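Local coordinates for protein K7 (Vaccinia virus WR, PDB 3JRV) that binds the host RNA helicase DDX3, TRAF6 and IRAK2 to suppress innate immune signalling through IRF3 and NF-kappa-B, at residues A[24-27]-A[28-31]; A[96-99]-A[100-104]. All coordinates share one frame; numbering follows the deposited sequence.

In the fold
Both contacts are local turns of helix within the all-helical Bcl-2-like fold of K7, and their centres lie about 15 Å apart. Contact 1 comes first along the chain, at the start of helix 26-42; contact 2 follows near the start of helix 95-114, so the two are in series. They meet through packing of side-chain ends, with Ile30 CD1 4.1 Å from Ile102 CD1. Helix 134-148 touches both, receiving Ile26 and Ile30 from residues 24-31 and Leu98 and Phe99 from residues 96-104. Contact 1 also carries two aspartates that form salt bridges with the bound DDX3 peptide, whereas contact 2 is almost wholly buried; peptide recognition thus sits on a helix whose other side joins the core.

Contact 1: residues A[24-27]-A[28-31]; sequences DSII and DLID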
loop_
_atom_site.group_PDB
_atom_site.type_symbol
_atom_site.label_atom_id
_atom_site.label_comp_id
_atom_site.label_asym_id
_atom_site.label_seq_id
_atom_site.Cartn_x
_atom_site.Cartn_y
_atom_site.Cartn_z
ATOM N N ASP A 24 -9.898 -0.847 -13.559
ATOM C CA ASP A 24 -8.802 -1.643 -14.085
ATOM C C ASP A 24 -7.444 -1.037 -13.725
ATOM O O ASP A 24 -6.407 -1.617 -14.055
ATOM C CB ASP A 24 -8.915 -1.840 -15.605
ATOM C CG ASP A 24 -10.013 -2.859 -15.990
ATOM O OD1 ASP A 24 -10.516 -3.656 -15.136
ATOM O OD2 ASP A 24 -10.418 -2.803 -17.178
ATOM N N SER A 25 -7.455 0.113 -13.056
ATOM C CA SER A 25 -6.216 0.752 -12.597
ATOM C C SER A 25 -5.952 0.550 -11.110
ATOM O O SER A 25 -4.919 0.960 -10.612
ATOM C CB SER A 25 -6.230 2.251 -12.919
ATOM O OG SER A 25 -6.125 2.417 -14.321
ATOM N N ILE A 26 -6.894 -0.076 -10.410
ATOM C CA ILE A 26 -6.833 -0.131 -8.962
ATOM C C ILE A 26 -5.649 -0.965 -8.460
ATOM O O ILE A 26 -4.938 -0.528 -7.544
ATOM C CB ILE A 26 -8.179 -0.626 -8.350
ATOM C CG1 ILE A 26 -9.226 0.478 -8.433
ATOM C CG2 ILE A 26 -8.002 -1.069 -6.887
ATOM C CD1 ILE A 26 -9.060 1.641 -7.425
ATOM N N ILE A 27 -5.436 -2.132 -9.053
ATOM C CA ILE A 27 -4.281 -2.969 -8.647
ATOM C C ILE A 27 -2.962 -2.232 -8.897
ATOM O O ILE A 27 -2.060 -2.234 -8.036
ATOM C CB ILE A 27 -4.313 -4.356 -9.319
ATOM C CG1 ILE A 27 -5.488 -5.135 -8.733
ATOM C CG2 ILE A 27 -2.989 -5.139 -9.074
ATOM C CD1 ILE A 27 -5.688 -6.540 -9.329
ATOM N N ASP A 28 -2.845 -1.616 -10.071
ATOM C CA ASP A 28 -1.617 -0.874 -10.384
ATOM C C ASP A 28 -1.404 0.239 -9.367
ATOM O O ASP A 28 -0.257 0.494 -8.935
ATOM C CB ASP A 28 -1.683 -0.258 -11.788
ATOM C CG ASP A 28 -1.634 -1.290 -12.894
ATOM O OD1 ASP A 28 -1.028 -2.382 -12.738
ATOM O OD2 ASP A 28 -2.294 -1.042 -13.925
ATOM N N LEU A 29 -2.480 0.937 -8.998
ATOM C CA LEU A 29 -2.374 2.046 -8.068
ATOM C C LEU A 29 -1.872 1.530 -6.695
ATOM O O LEU A 29 -0.984 2.115 -6.069
ATOM C CB LEU A 29 -3.788 2.648 -7.869
ATOM C CG LEU A 29 -3.892 3.612 -6.688
ATOM C CD1 LEU A 29 -2.989 4.845 -6.786
ATOM C CD2 LEU A 29 -5.397 4.045 -6.413
ATOM N N ILE A 30 -2.461 0.460 -6.172
ATOM C CA ILE A 30 -2.056 0.034 -4.831
ATOM C C ILE A 30 -0.626 -0.501 -4.875
ATOM O O ILE A 30 0.166 -0.197 -3.968
ATOM C CB ILE A 30 -3.021 -1.062 -4.337
ATOM C CG1 ILE A 30 -4.422 -0.436 -4.134
ATOM C CG2 ILE A 30 -2.479 -1.708 -3.046
ATOM C CD1 ILE A 30 -4.452 0.692 -3.102
ATOM N N ASP A 31 -0.269 -1.234 -5.930
ATOM C CA ASP A 31 1.097 -1.751 -6.059
ATOM C C ASP A 31 2.069 -0.562 -6.035
ATOM O O ASP A 31 3.043 -0.549 -5.270
ATOM C CB ASP A 31 1.216 -2.457 -7.413
ATOM C CG ASP A 31 2.542 -3.144 -7.622
ATOM O OD1 ASP A 31 3.329 -3.243 -6.641
ATOM O OD2 ASP A 31 2.789 -3.618 -8.777
HETATM O O HOH W 1 -4.559 -2.465 -12.260
HETATM O O HOH W 2 -3.258 1.449 -14.742
#
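Ser25 O accepts the amide of Leu29 at an N-to-O distance of 2.9 Å, the first of three successive i to i+4 bonds that carry the chain from a 3-10 turn into helix 26-42. Ile30 N to Ile26 O (3.0 Å) and Asp31 N to Ile27 O (2.9 Å) follow, and the N-H...O angle rises from 153° at the first to 167° at the last. Water takes over one step earlier: water 1 donates to Asp24 O at 2.7 Å and accepts from Asp28 N at 2.9 Å, bridging the same i to i+4 spacing. Water 2 donates to Asp28 OD2 at 2.8 Å and also hydrogen-bonds Ser25 OG, tying the two side chains together. Asp28 CG lies beside its backbone N (chi1 -69°), which turns the carboxylate back toward this hydrated first turn. The other carboxylate oxygen, OD1, forms a salt bridge with the bound DDX3 peptide. Asp31 OD2 salt-bridges a basic peptide side chain, and its OD1 hydrogen-bonds a polar one. Apolar contact is slight, Ile26 CD1 standing 4.5 Å from Leu29 CD2. Both run nearly parallel into the core, Ile26 packing on Ile137, Leu140 and Ile141 of helix 134-148, and Leu29 on Leu53, Tyr54 and Leu57 of helix 52-58.

Contact 2: residues A[96-99]-A[100-104]; sequences ESLF and ATIGI
Ser97 O is gripped twice by Thr101, whose OG1 donates to it at 2.7 Å and whose backbone N does so at 2.9 Å. The two donors reach the carbonyl from opposite faces of its plane, OG1 tilted 34° out of it. Thr101 OG1 stands beside its own backbone N (chi1 -61°), which aims the hydroxyl back along the helix and satisfies it inside a buried turn. The amide's 141° N-H...O angle is the most bent of the four i to i+4 backbone bonds that join residues 96-99 to 100-104, and the same N-H makes a weak bond to Leu98 O. By contrast, Ile102 N meets Leu98 O at 3.0 Å almost straight. This is a regular alpha-helical, largely buried stretch of helix 95-114 in the Bcl-2-like bundle, packed against helices 60-68 and 134-148. Among its apolar side chains, Leu98 and Ile102 lie side by side and point the same way, CD1 to CD1 at 4.2 Å. Ile102 CG1 also rests 3.4 Å from Leu98 O, while Ala100 CB sits 3.3 Å from Glu96 O. The ring of Phe99 stacks with Phe60 and meets that of Phe143 at a steep inclination.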
loop_
_atom_site.group_PDB
_atom_site.type_symbol
_atom_site.label_atom_id
_atom_site.label_comp_id
_atom_site.label_asym_id
_atom_site.label_seq_id
_atom_site.Cartn_x
_atom_site.Cartn_y
_atom_site.Cartn_z
ATOM N N GLU A 96 -13.215 -2.466 6.166
ATOM C CA GLU A 96 -12.294 -2.013 7.206
ATOM C C GLU A 96 -11.024 -2.871 7.182
ATOM O O GLU A 96 -9.903 -2.329 7.278
ATOM C CB GLU A 96 -12.887 -2.058 8.620
ATOM C CG GLU A 96 -11.984 -1.348 9.658
ATOM C CD GLU A 96 -12.586 -1.302 11.097
ATOM O OE1 GLU A 96 -13.555 -2.062 11.362
ATOM O OE2 GLU A 96 -12.075 -0.532 11.967
ATOM N N SER A 97 -11.201 -4.182 7.051
ATOM C CA SER A 97 -10.065 -5.106 6.995
ATOM C C SER A 97 -9.202 -4.813 5.759
ATOM O O SER A 97 -7.963 -4.832 5.828
ATOM C CB SER A 97 -10.545 -6.568 6.984
ATOM O OG SER A 97 -9.423 -7.402 7.117
ATOM N N LEU A 98 -9.850 -4.506 4.634
ATOM C CA LEU A 98 -9.112 -4.235 3.405
ATOM C C LEU A 98 -8.247 -2.976 3.618
ATOM O O LEU A 98 -7.044 -2.956 3.243
ATOM C CB LEU A 98 -10.107 -4.047 2.246
ATOM C CG LEU A 98 -9.491 -3.542 0.918
ATOM C CD1 LEU A 98 -8.487 -4.601 0.400
ATOM C CD2 LEU A 98 -10.641 -3.326 -0.091
ATOM N N PHE A 99 -8.871 -1.899 4.100
ATOM C CA PHE A 99 -8.146 -0.623 4.271
ATOM C C PHE A 99 -7.048 -0.762 5.311
ATOM O O PHE A 99 -5.956 -0.207 5.140
ATOM C CB PHE A 99 -9.051 0.576 4.585
ATOM C CG PHE A 99 -10.068 0.900 3.517
ATOM C CD1 PHE A 99 -10.056 0.258 2.283
ATOM C CD2 PHE A 99 -11.003 1.906 3.755
ATOM C CE1 PHE A 99 -11.035 0.589 1.277
ATOM C CE2 PHE A 99 -11.995 2.246 2.770
ATOM C CZ PHE A 99 -11.975 1.607 1.530
ATOM N N ALA A 100 -7.320 -1.496 6.395
ATOM C CA ALA A 100 -6.274 -1.766 7.407
ATOM C C ALA A 100 -5.116 -2.516 6.783
ATOM O O ALA A 100 -3.954 -2.265 7.125
ATOM C CB ALA A 100 -6.854 -2.580 8.541
ATOM N N THR A 101 -5.403 -3.445 5.878
ATOM C CA THR A 101 -4.347 -4.298 5.306
ATOM C C THR A 101 -3.484 -3.441 4.372
ATOM O O THR A 101 -2.257 -3.550 4.375
ATOM C CB THR A 101 -4.938 -5.495 4.525
ATOM O OG1 THR A 101 -5.700 -6.297 5.430
ATOM C CG2 THR A 101 -3.858 -6.414 3.880
ATOM N N ILE A 102 -4.112 -2.598 3.550
ATOM C CA ILE A 102 -3.324 -1.658 2.743
ATOM C C ILE A 102 -2.468 -0.751 3.638
ATOM O O ILE A 102 -1.284 -0.497 3.322
ATOM C CB ILE A 102 -4.268 -0.824 1.806
ATOM C CG1 ILE A 102 -4.936 -1.793 0.828
ATOM C CG2 ILE A 102 -3.471 0.287 1.095
ATOM C CD1 ILE A 102 -6.123 -1.155 0.096
ATOM N N GLY A 103 -3.066 -0.215 4.707
ATOM C CA GLY A 103 -2.348 0.589 5.705
ATOM C C GLY A 103 -1.144 -0.162 6.259
ATOM O O GLY A 103 -0.065 0.455 6.434
ATOM N N ILE A 104 -1.329 -1.440 6.608
ATOM C CA ILE A 104 -0.244 -2.261 7.177
ATOM C C ILE A 104 0.861 -2.460 6.168
ATOM O O ILE A 104 2.040 -2.350 6.519
ATOM C CB ILE A 104 -0.780 -3.659 7.732
ATOM C CG1 ILE A 104 -1.537 -3.387 9.016
ATOM C CG2 ILE A 104 0.401 -4.639 7.909
ATOM C CD1 ILE A 104 -0.605 -3.275 10.214
#